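Local structure of agglutinin alpha chain (Artocarpus integer, 4R6R) at residues Gly11-Asn16 with Gly36-Gly41; Gly26-Val31 with Val114-Ser119; Pro61-Met66 with Lys91-Tyr96. The protein binds D-galactose and the T-antigen disaccharide Gal-beta1,3-GalNAc as a tetrameric plant lectin, and recognises human IgA1. All coordinates share one frame; numbering follows the deposited sequence.

Contact 1 of 3, residues Gly11-Asn16 with Gly36-Gly41. With EDO (1,2-ethanediol), chain K.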
loop_
_atom_site.group_PDB
_atom_site.type_symbol
_atom_site.label_atom_id
_atom_site.label_comp_id
_atom_site.label_asym_id
_atom_site.label_seq_id
_atom_site.Cartn_x
_atom_site.Cartn_y
_atom_site.Cartn_z
ATOM N N GLY A 11 1.048 -3.094 13.885
ATOM C CA GLY A 11 0.071 -2.393 14.684
ATOM C C GLY A 11 0.698 -2.030 16.014
ATOM O O GLY A 11 1.946 -2.147 16.124
ATOM N N ILE A 12 -0.121 -1.532 16.921
ATOM C CA ILE A 12 0.359 -1.014 18.225
ATOM C C ILE A 12 -0.394 -1.698 19.340
ATOM O O ILE A 12 -1.631 -1.778 19.371
ATOM C CB ILE A 12 0.217 0.520 18.350
ATOM C CG1 ILE A 12 1.160 1.161 17.311
ATOM C CG2 ILE A 12 0.577 0.989 19.750
ATOM C CD1 ILE A 12 0.878 2.647 17.132
ATOM N N ARG A 13 0.356 -2.294 20.273
ATOM C CA ARG A 13 -0.245 -2.908 21.458
ATOM C C ARG A 13 -0.207 -2.021 22.697
ATOM O O ARG A 13 -1.149 -2.043 23.470
ATOM C CB ARG A 13 0.431 -4.263 21.787
ATOM C CG ARG A 13 0.012 -5.310 20.742
ATOM C CD ARG A 13 0.954 -6.547 20.881
ATOM N NE ARG A 13 0.493 -7.676 20.015
ATOM C CZ ARG A 13 -0.441 -8.561 20.364
ATOM N NH1 ARG A 13 -0.752 -9.532 19.501
ATOM N NH2 ARG A 13 -0.986 -8.515 21.593
ATOM N N GLU A 14 0.864 -1.292 22.932
ATOM C CA GLU A 14 0.990 -0.492 24.148
ATOM C C GLU A 14 1.997 0.603 23.907
ATOM O O GLU A 14 3.001 0.455 23.149
ATOM C CB GLU A 14 1.505 -1.431 25.252
ATOM C CG GLU A 14 1.666 -0.783 26.612
ATOM C CD GLU A 14 2.081 -1.853 27.625
ATOM O OE1 GLU A 14 1.175 -2.599 28.092
ATOM O OE2 GLU A 14 3.269 -1.968 27.974
ATOM N N ILE A 15 1.727 1.754 24.538
ATOM C CA ILE A 15 2.718 2.863 24.494
ATOM C C ILE A 15 3.065 3.171 25.954
ATOM O O ILE A 15 2.155 3.309 26.812
ATOM C CB ILE A 15 2.090 4.085 23.858
ATOM C CG1 ILE A 15 1.871 3.811 22.350
ATOM C CG2 ILE A 15 3.060 5.222 23.915
ATOM C CD1 ILE A 15 1.130 4.904 21.585
ATOM N N ASN A 16 4.350 3.206 26.223
ATOM C CA ASN A 16 4.850 3.582 27.549
ATOM C C ASN A 16 5.653 4.886 27.417
ATOM O O ASN A 16 6.699 4.913 26.791
ATOM C CB ASN A 16 5.741 2.485 28.079
ATOM C CG ASN A 16 4.978 1.235 28.384
ATOM O OD1 ASN A 16 4.271 1.149 29.376
ATOM N ND2 ASN A 16 5.136 0.267 27.537
ATOM N N GLY A 36 1.218 -10.638 14.785
ATOM C CA GLY A 36 0.499 -11.326 15.872
ATOM C C GLY A 36 1.287 -11.535 17.145
ATOM O O GLY A 36 0.682 -12.001 18.141
ATOM N N SER A 37 2.585 -11.208 17.162
ATOM C CA SER A 37 3.451 -11.295 18.347
ATOM C C SER A 37 3.787 -9.911 18.824
ATOM O O SER A 37 4.036 -9.043 18.001
ATOM C CB SER A 37 4.825 -11.914 17.997
ATOM O OG SER A 37 4.624 -13.294 17.726
ATOM N N PRO A 38 3.819 -9.659 20.124
ATOM C CA PRO A 38 4.301 -8.363 20.656
ATOM C C PRO A 38 5.751 -8.152 20.288
ATOM O O PRO A 38 6.568 -9.090 20.390
ATOM C CB PRO A 38 4.091 -8.489 22.177
ATOM C CG PRO A 38 3.065 -9.596 22.340
ATOM C CD PRO A 38 3.363 -10.545 21.228
ATOM N N TYR A 39 6.081 -6.977 19.798
ATOM C CA TYR A 39 7.453 -6.589 19.519
ATOM C C TYR A 39 7.781 -5.496 20.475
ATOM O O TYR A 39 7.167 -4.410 20.438
ATOM C CB TYR A 39 7.619 -6.123 18.040
ATOM C CG TYR A 39 9.011 -5.655 17.649
ATOM C CD1 TYR A 39 9.481 -4.385 18.044
ATOM C CD2 TYR A 39 9.843 -6.491 16.881
ATOM C CE1 TYR A 39 10.749 -3.963 17.683
ATOM C CE2 TYR A 39 11.121 -6.065 16.530
ATOM C CZ TYR A 39 11.541 -4.824 16.945
ATOM O OH TYR A 39 12.761 -4.364 16.583
ATOM N N VAL A 40 8.685 -5.780 21.405
ATOM C CA VAL A 40 8.996 -4.780 22.451
ATOM C C VAL A 40 10.035 -3.786 21.915
ATOM O O VAL A 40 11.220 -4.097 21.738
ATOM C CB VAL A 40 9.533 -5.514 23.680
ATOM C CG1 VAL A 40 9.895 -4.453 24.739
ATOM C CG2 VAL A 40 8.438 -6.435 24.177
ATOM N N GLY A 41 9.588 -2.590 21.490
ATOM C CA GLY A 41 10.478 -1.551 21.088
ATOM C C GLY A 41 11.483 -1.138 22.157
ATOM O O GLY A 41 11.231 -1.285 23.328
HETATM C C1 EDO K . 6.606 -12.450 14.383
HETATM O O1 EDO K . 5.494 -13.207 14.907
HETATM C C2 EDO K . 6.613 -12.550 12.857
HETATM O O2 EDO K . 6.274 -13.903 12.406
#
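R13 lies across the ring of P38 on the outer surface of one antiparallel sheet of the jacalin beta-prism fold. In that sheet strand 25-34 runs between the strands carrying these two residues, and P38 and E14 both pack on its V31. R13 and E14 both face V31 in a classic beta bulge, where the chain turns a corner. With CG anti to the carbonyl carbon (chi1 -72°) and the chain extended from CG to NE, the arginine side chain runs along the sheet toward the start of strand 37-40. Its CD packs 3.9 Å from P38 CB, and also touches the proline backbone, CD to P38 CA being 3.8 Å. Further out, P38 CG sits over one face of the guanidinium, displaced toward the rim. The proline thus lays hydrocarbon over part of that face. The main polar partner of the arginine is D33, which takes NE in a salt bridge and also accepts the backbone N-H of G36, tying R13 to the turn that leads into strand 37-40. NH1 comes to 3.2 Å from G36 O, which lies oblique to the guanidinium plane. Next to P38, S37 points away from the arginine and meets a 1,2-ethanediol that is also bonded to D6 O of the second subunit; S37 OG is hydrogen-bonded to O1 of this diol at 3.0 Å.

Contact 2 of 3, residues Gly26-Val31 with Val114-Ser119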
loop_
_atom_site.group_PDB
_atom_site.type_symbol
_atom_site.label_atom_id
_atom_site.label_comp_id
_atom_site.label_asym_id
_atom_site.label_seq_id
_atom_site.Cartn_x
_atom_site.Cartn_y
_atom_site.Cartn_z
ATOM N N GLY A 26 8.998 13.199 28.008
ATOM C CA GLY A 26 10.272 12.608 28.261
ATOM C C GLY A 26 10.522 11.299 27.514
ATOM O O GLY A 26 10.852 11.341 26.314
ATOM N N ASP A 27 10.433 10.174 28.217
ATOM C CA ASP A 27 10.806 8.882 27.625
ATOM C C ASP A 27 9.630 8.421 26.708
ATOM O O ASP A 27 8.445 8.848 26.889
ATOM C CB ASP A 27 10.842 7.818 28.715
ATOM C CG ASP A 27 11.883 8.090 29.837
ATOM O OD1 ASP A 27 12.803 8.847 29.660
ATOM O OD2 ASP A 27 11.759 7.410 30.870
ATOM N N PHE A 28 9.996 7.589 25.740
ATOM C CA PHE A 28 8.942 7.062 24.826
ATOM C C PHE A 28 9.354 5.672 24.434
ATOM O O PHE A 28 10.475 5.440 23.988
ATOM C CB PHE A 28 8.861 7.998 23.607
ATOM C CG PHE A 28 7.692 7.655 22.698
ATOM C CD1 PHE A 28 6.409 8.127 23.025
ATOM C CD2 PHE A 28 7.918 6.913 21.541
ATOM C CE1 PHE A 28 5.286 7.816 22.210
ATOM C CE2 PHE A 28 6.805 6.664 20.691
ATOM C CZ PHE A 28 5.538 7.093 21.038
ATOM N N GLN A 29 8.403 4.748 24.539
ATOM C CA GLN A 29 8.613 3.338 24.158
ATOM C C GLN A 29 7.304 2.734 23.686
ATOM O O GLN A 29 6.210 3.083 24.144
ATOM C CB GLN A 29 9.133 2.593 25.390
ATOM C CG GLN A 29 9.532 1.118 25.177
ATOM C CD GLN A 29 8.359 0.139 25.220
ATOM O OE1 GLN A 29 7.294 0.411 25.757
ATOM N NE2 GLN A 29 8.590 -1.065 24.656
ATOM N N VAL A 30 7.391 1.820 22.710
ATOM C CA VAL A 30 6.192 1.216 22.171
ATOM C C VAL A 30 6.335 -0.286 22.052
ATOM O O VAL A 30 7.385 -0.790 21.609
ATOM C CB VAL A 30 5.903 1.792 20.770
ATOM C CG1 VAL A 30 4.608 1.251 20.140
ATOM C CG2 VAL A 30 5.827 3.346 20.796
ATOM N N VAL A 31 5.282 -0.971 22.504
ATOM C CA VAL A 31 5.142 -2.402 22.165
ATOM C C VAL A 31 4.260 -2.499 20.913
ATOM O O VAL A 31 3.050 -2.136 21.003
ATOM C CB VAL A 31 4.521 -3.230 23.306
ATOM C CG1 VAL A 31 4.448 -4.722 22.870
ATOM C CG2 VAL A 31 5.363 -3.054 24.587
ATOM N N VAL A 114 1.788 2.554 12.423
ATOM C CA VAL A 114 2.560 1.294 12.535
ATOM C C VAL A 114 3.996 1.456 12.968
ATOM O O VAL A 114 4.749 0.475 12.988
ATOM C CB VAL A 114 2.450 0.428 11.255
ATOM C CG1 VAL A 114 0.970 -0.036 11.045
ATOM C CG2 VAL A 114 3.010 1.187 10.049
ATOM N N GLY A 115 4.412 2.677 13.364
ATOM C CA GLY A 115 5.792 2.896 13.712
ATOM C C GLY A 115 5.988 4.320 14.101
ATOM O O GLY A 115 5.250 5.221 13.677
ATOM N N PHE A 116 7.011 4.532 14.935
ATOM C CA PHE A 116 7.443 5.880 15.369
ATOM C C PHE A 116 8.937 6.040 15.141
ATOM O O PHE A 116 9.701 5.086 15.272
ATOM C CB PHE A 116 7.144 6.121 16.847
ATOM C CG PHE A 116 5.695 6.239 17.186
ATOM C CD1 PHE A 116 4.926 5.095 17.505
ATOM C CD2 PHE A 116 5.055 7.465 17.224
ATOM C CE1 PHE A 116 3.548 5.140 17.826
ATOM C CE2 PHE A 116 3.670 7.520 17.579
ATOM C CZ PHE A 116 2.894 6.382 17.875
ATOM N N LYS A 117 9.334 7.268 14.853
ATOM C CA LYS A 117 10.746 7.629 14.838
ATOM C C LYS A 117 10.778 9.057 15.386
ATOM O O LYS A 117 9.752 9.775 15.420
ATOM C CB LYS A 117 11.392 7.552 13.438
ATOM C CG LYS A 117 10.596 8.363 12.388
ATOM C CD LYS A 117 11.062 8.191 10.937
ATOM C CE LYS A 117 12.465 8.722 10.795
ATOM N NZ LYS A 117 12.476 10.213 10.839
ATOM N N GLY A 118 11.977 9.501 15.784
ATOM C CA GLY A 118 12.051 10.831 16.363
ATOM C C GLY A 118 13.399 11.076 16.983
ATOM O O GLY A 118 14.391 10.464 16.617
ATOM N N SER A 119 13.416 11.969 17.977
ATOM C CA SER A 119 14.674 12.257 18.684
ATOM C C SER A 119 14.300 12.729 20.091
ATOM O O SER A 119 13.315 13.443 20.240
ATOM C CB SER A 119 15.372 13.418 17.954
ATOM O OG SER A 119 16.557 13.782 18.648
#
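The ring of F116 presents one face to the edge of F28, a T-shaped pair with centroids 5.0 Å apart and planes at 69°. F28 CZ stands over the centre of the F116 ring, and the neighbouring CE2 comes closest, 3.7 Å from F116 CG. On the F28 side, the contact is made near its own ring plane. V30, two residues on along the same strand, reaches F116 obliquely: its CG2 lies 3.8 Å from F116 CD1. F28 has CG anti to its backbone nitrogen (chi1 -173°), which throws its ring out toward the facing sheet, edge first. F116 instead has CG anti to its carbonyl carbon (chi1 -69°), and the two side chains cross at about a right angle, which leaves a face of F116 turned to that edge.

These residues lie on strands 25-34 and 110-120, which belong to different sheets of the jacalin beta-prism fold, and their side chains meet between those sheets. I12 and M129 also pack on F116, while F28 also packs on I15, L17 and F4. All three touching residues are buried and the contact is wholly apolar. It is therefore probably held by dispersion and the removal of apolar surface from water, with a modest electrostatic gain likely where the C-H edge of F28 meets the pi cloud of F116.

Contact 3 of 3, residues Pro61-Met66 with Lys91-Tyr96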
loop_
_atom_site.group_PDB
_atom_site.type_symbol
_atom_site.label_atom_id
_atom_site.label_comp_id
_atom_site.label_asym_id
_atom_site.label_seq_id
_atom_site.Cartn_x
_atom_site.Cartn_y
_atom_site.Cartn_z
ATOM N N PRO A 61 -6.507 -6.434 18.888
ATOM C CA PRO A 61 -6.598 -5.554 17.726
ATOM C C PRO A 61 -7.876 -4.768 17.557
ATOM O O PRO A 61 -8.010 -3.999 16.603
ATOM C CB PRO A 61 -6.449 -6.548 16.549
ATOM C CG PRO A 61 -7.274 -7.718 17.081
ATOM C CD PRO A 61 -6.846 -7.844 18.530
ATOM N N SER A 62 -8.828 -4.877 18.485
ATOM C CA SER A 62 -10.071 -4.140 18.251
ATOM C C SER A 62 -9.967 -2.656 18.531
ATOM O O SER A 62 -10.725 -1.849 17.951
ATOM C CB SER A 62 -11.212 -4.769 19.078
ATOM O OG SER A 62 -11.032 -4.547 20.444
ATOM N N GLU A 63 -9.014 -2.315 19.409
ATOM C CA GLU A 63 -8.732 -0.892 19.767
ATOM C C GLU A 63 -7.506 -0.358 19.016
ATOM O O GLU A 63 -6.503 -1.037 19.026
ATOM C CB GLU A 63 -8.515 -0.704 21.279
ATOM C CG GLU A 63 -8.297 0.765 21.662
ATOM C CD GLU A 63 -8.150 1.034 23.139
ATOM O OE1 GLU A 63 -7.908 0.085 23.903
ATOM O OE2 GLU A 63 -8.276 2.222 23.537
ATOM N N TYR A 64 -7.629 0.797 18.353
ATOM C CA TYR A 64 -6.504 1.348 17.626
ATOM C C TYR A 64 -6.622 2.857 17.643
ATOM O O TYR A 64 -7.692 3.448 17.742
ATOM C CB TYR A 64 -6.483 0.825 16.152
ATOM C CG TYR A 64 -7.769 1.083 15.416
ATOM C CD1 TYR A 64 -7.993 2.275 14.759
ATOM C CD2 TYR A 64 -8.818 0.138 15.477
ATOM C CE1 TYR A 64 -9.207 2.529 14.113
ATOM C CE2 TYR A 64 -10.020 0.388 14.843
ATOM C CZ TYR A 64 -10.211 1.575 14.207
ATOM O OH TYR A 64 -11.406 1.812 13.564
ATOM N N ILE A 65 -5.454 3.490 17.495
ATOM C CA ILE A 65 -5.344 4.980 17.501
ATOM C C ILE A 65 -5.993 5.568 16.224
ATOM O O ILE A 65 -5.707 5.114 15.130
ATOM C CB ILE A 65 -3.890 5.428 17.660
ATOM C CG1 ILE A 65 -3.380 4.984 19.035
ATOM C CG2 ILE A 65 -3.769 6.957 17.481
ATOM C CD1 ILE A 65 -1.841 4.935 19.099
ATOM N N MET A 66 -6.842 6.559 16.453
ATOM C CA MET A 66 -7.513 7.336 15.393
ATOM C C MET A 66 -6.972 8.745 15.242
ATOM O O MET A 66 -7.133 9.394 14.224
ATOM C CB MET A 66 -9.050 7.340 15.624
ATOM C CG MET A 66 -9.655 5.944 15.502
ATOM S SD MET A 66 -11.465 6.035 15.799
ATOM C CE MET A 66 -12.131 6.889 14.331
ATOM N N LYS A 91 -11.417 5.202 23.481
ATOM C CA LYS A 91 -11.303 6.279 24.470
ATOM C C LYS A 91 -10.113 7.181 24.208
ATOM O O LYS A 91 -9.406 6.966 23.217
ATOM C CB LYS A 91 -11.237 5.717 25.871
ATOM C CG LYS A 91 -9.923 5.022 26.109
ATOM C CD LYS A 91 -9.911 4.331 27.477
ATOM C CE LYS A 91 -9.610 5.347 28.566
ATOM N NZ LYS A 91 -10.392 5.042 29.796
ATOM N N THR A 92 -9.905 8.183 25.042
ATOM C CA THR A 92 -8.845 9.200 24.835
ATOM C C THR A 92 -7.915 9.006 25.997
ATOM O O THR A 92 -8.372 8.850 27.162
ATOM C CB THR A 92 -9.426 10.630 24.812
ATOM O OG1 THR A 92 -10.308 10.703 23.663
ATOM C CG2 THR A 92 -8.307 11.706 24.677
ATOM N N TYR A 93 -6.594 9.020 25.684
ATOM C CA TYR A 93 -5.526 8.914 26.671
ATOM C C TYR A 93 -4.744 10.205 26.599
ATOM O O TYR A 93 -4.131 10.549 25.538
ATOM C CB TYR A 93 -4.581 7.769 26.260
ATOM C CG TYR A 93 -5.274 6.426 26.210
ATOM C CD1 TYR A 93 -5.872 5.956 25.028
ATOM C CD2 TYR A 93 -5.313 5.596 27.317
ATOM C CE1 TYR A 93 -6.505 4.715 24.964
ATOM C CE2 TYR A 93 -5.976 4.370 27.263
ATOM C CZ TYR A 93 -6.528 3.919 26.061
ATOM O OH TYR A 93 -7.204 2.724 25.960
ATOM N N GLY A 94 -4.714 10.966 27.705
ATOM C CA GLY A 94 -4.031 12.242 27.774
ATOM C C GLY A 94 -5.064 13.397 27.802
ATOM O O GLY A 94 -6.276 13.177 27.952
ATOM N N PRO A 95 -4.598 14.637 27.717
ATOM C CA PRO A 95 -3.216 14.985 27.437
ATOM C C PRO A 95 -2.207 14.710 28.538
ATOM O O PRO A 95 -2.492 14.795 29.747
ATOM C CB PRO A 95 -3.270 16.476 27.205
ATOM C CG PRO A 95 -4.430 16.938 28.071
ATOM C CD PRO A 95 -5.461 15.848 27.803
ATOM N N TYR A 96 -1.048 14.313 28.079
ATOM C CA TYR A 96 0.164 14.132 28.941
ATOM C C TYR A 96 1.120 15.251 28.635
ATOM O O TYR A 96 1.433 15.493 27.474
ATOM C CB TYR A 96 0.837 12.795 28.627
ATOM C CG TYR A 96 -0.128 11.651 28.780
ATOM C CD1 TYR A 96 -0.654 11.329 30.032
ATOM C CD2 TYR A 96 -0.540 10.917 27.651
ATOM C CE1 TYR A 96 -1.563 10.272 30.186
ATOM C CE2 TYR A 96 -1.416 9.876 27.777
ATOM C CZ TYR A 96 -1.916 9.562 29.057
ATOM O OH TYR A 96 -2.829 8.526 29.141
#
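E63 and K91 mark the nearest backbone approach, their CA atoms 9.0 Å apart, so the two segments meet through side chains and not through their main chains. Segment 61-66 is mostly loop, entered through a cis peptide bond before P61, and becomes strand only at I65, where strand 65-75 begins. Segment 91-96 leads into strand 92-97, an outer strand of the same antiparallel sheet of the jacalin beta-prism fold, with strand 78-88 between the two. N89, in the turn ahead of 91-96, binds the backbone of both S62 and Y64 and so holds the loop against the sheet. The bound peptide chain joins the same loop, through backbone hydrogen bonding at P61 and packing on Y64.

The gap is bridged by E63 and Y93, which approach from opposite directions. E63 is stretched out, CG anti to the backbone N (chi1 -177°) and the chain extended beyond it, which carries the carboxylate to the end of the tyrosine. Y93 OH donates to E63 OE2 at 2.7 Å, using the syn side of that oxygen from 18° out of the carboxylate plane. The oxygen lies at the edge of the phenol ring, in its plane, and is also near a ring carbon, OE2 to Y93 CE1 being 3.4 Å. Carboxylate and ring planes are turned 35° apart. K91 contributes a lighter touch through its methylene CG, 4.1 Å from E63 OE2, while its amine end leads away.

E63 is a buried residue, yet both carboxylate oxygens have donors: OE2 is also hydrogen-bonded to T88 OG1, which in turn bonds K91 N, and OE1 accepts the backbone N-H of D59. Three bonds therefore fix the carboxylate's rotation, and they would probably offset the cost of burying a charge and favour the ionised form.

Segment 26-31 of contact 2 lies in the sheet of contact 1, and the centres of the two contacts are 11 Å apart. They are stitched together by probable backbone hydrogen bonds, E14 O to V31 N and N16 N to Q29 O, each 2.8 Å. Contact 3 belongs to another sheet of the prism, its centre 14 Å from that of contact 1. These two meet through apolar side chains, I15 CD1 lying 3.9 Å from I65 CD1. I12 packs on both F116 and I65 and so joins all three contacts. The F28 side chain of contact 2 is about 12 Å from the bound 4-nitrophenyl galactoside; S119, on the strand of F116, hydrogen-bonds D125 of the sugar pocket.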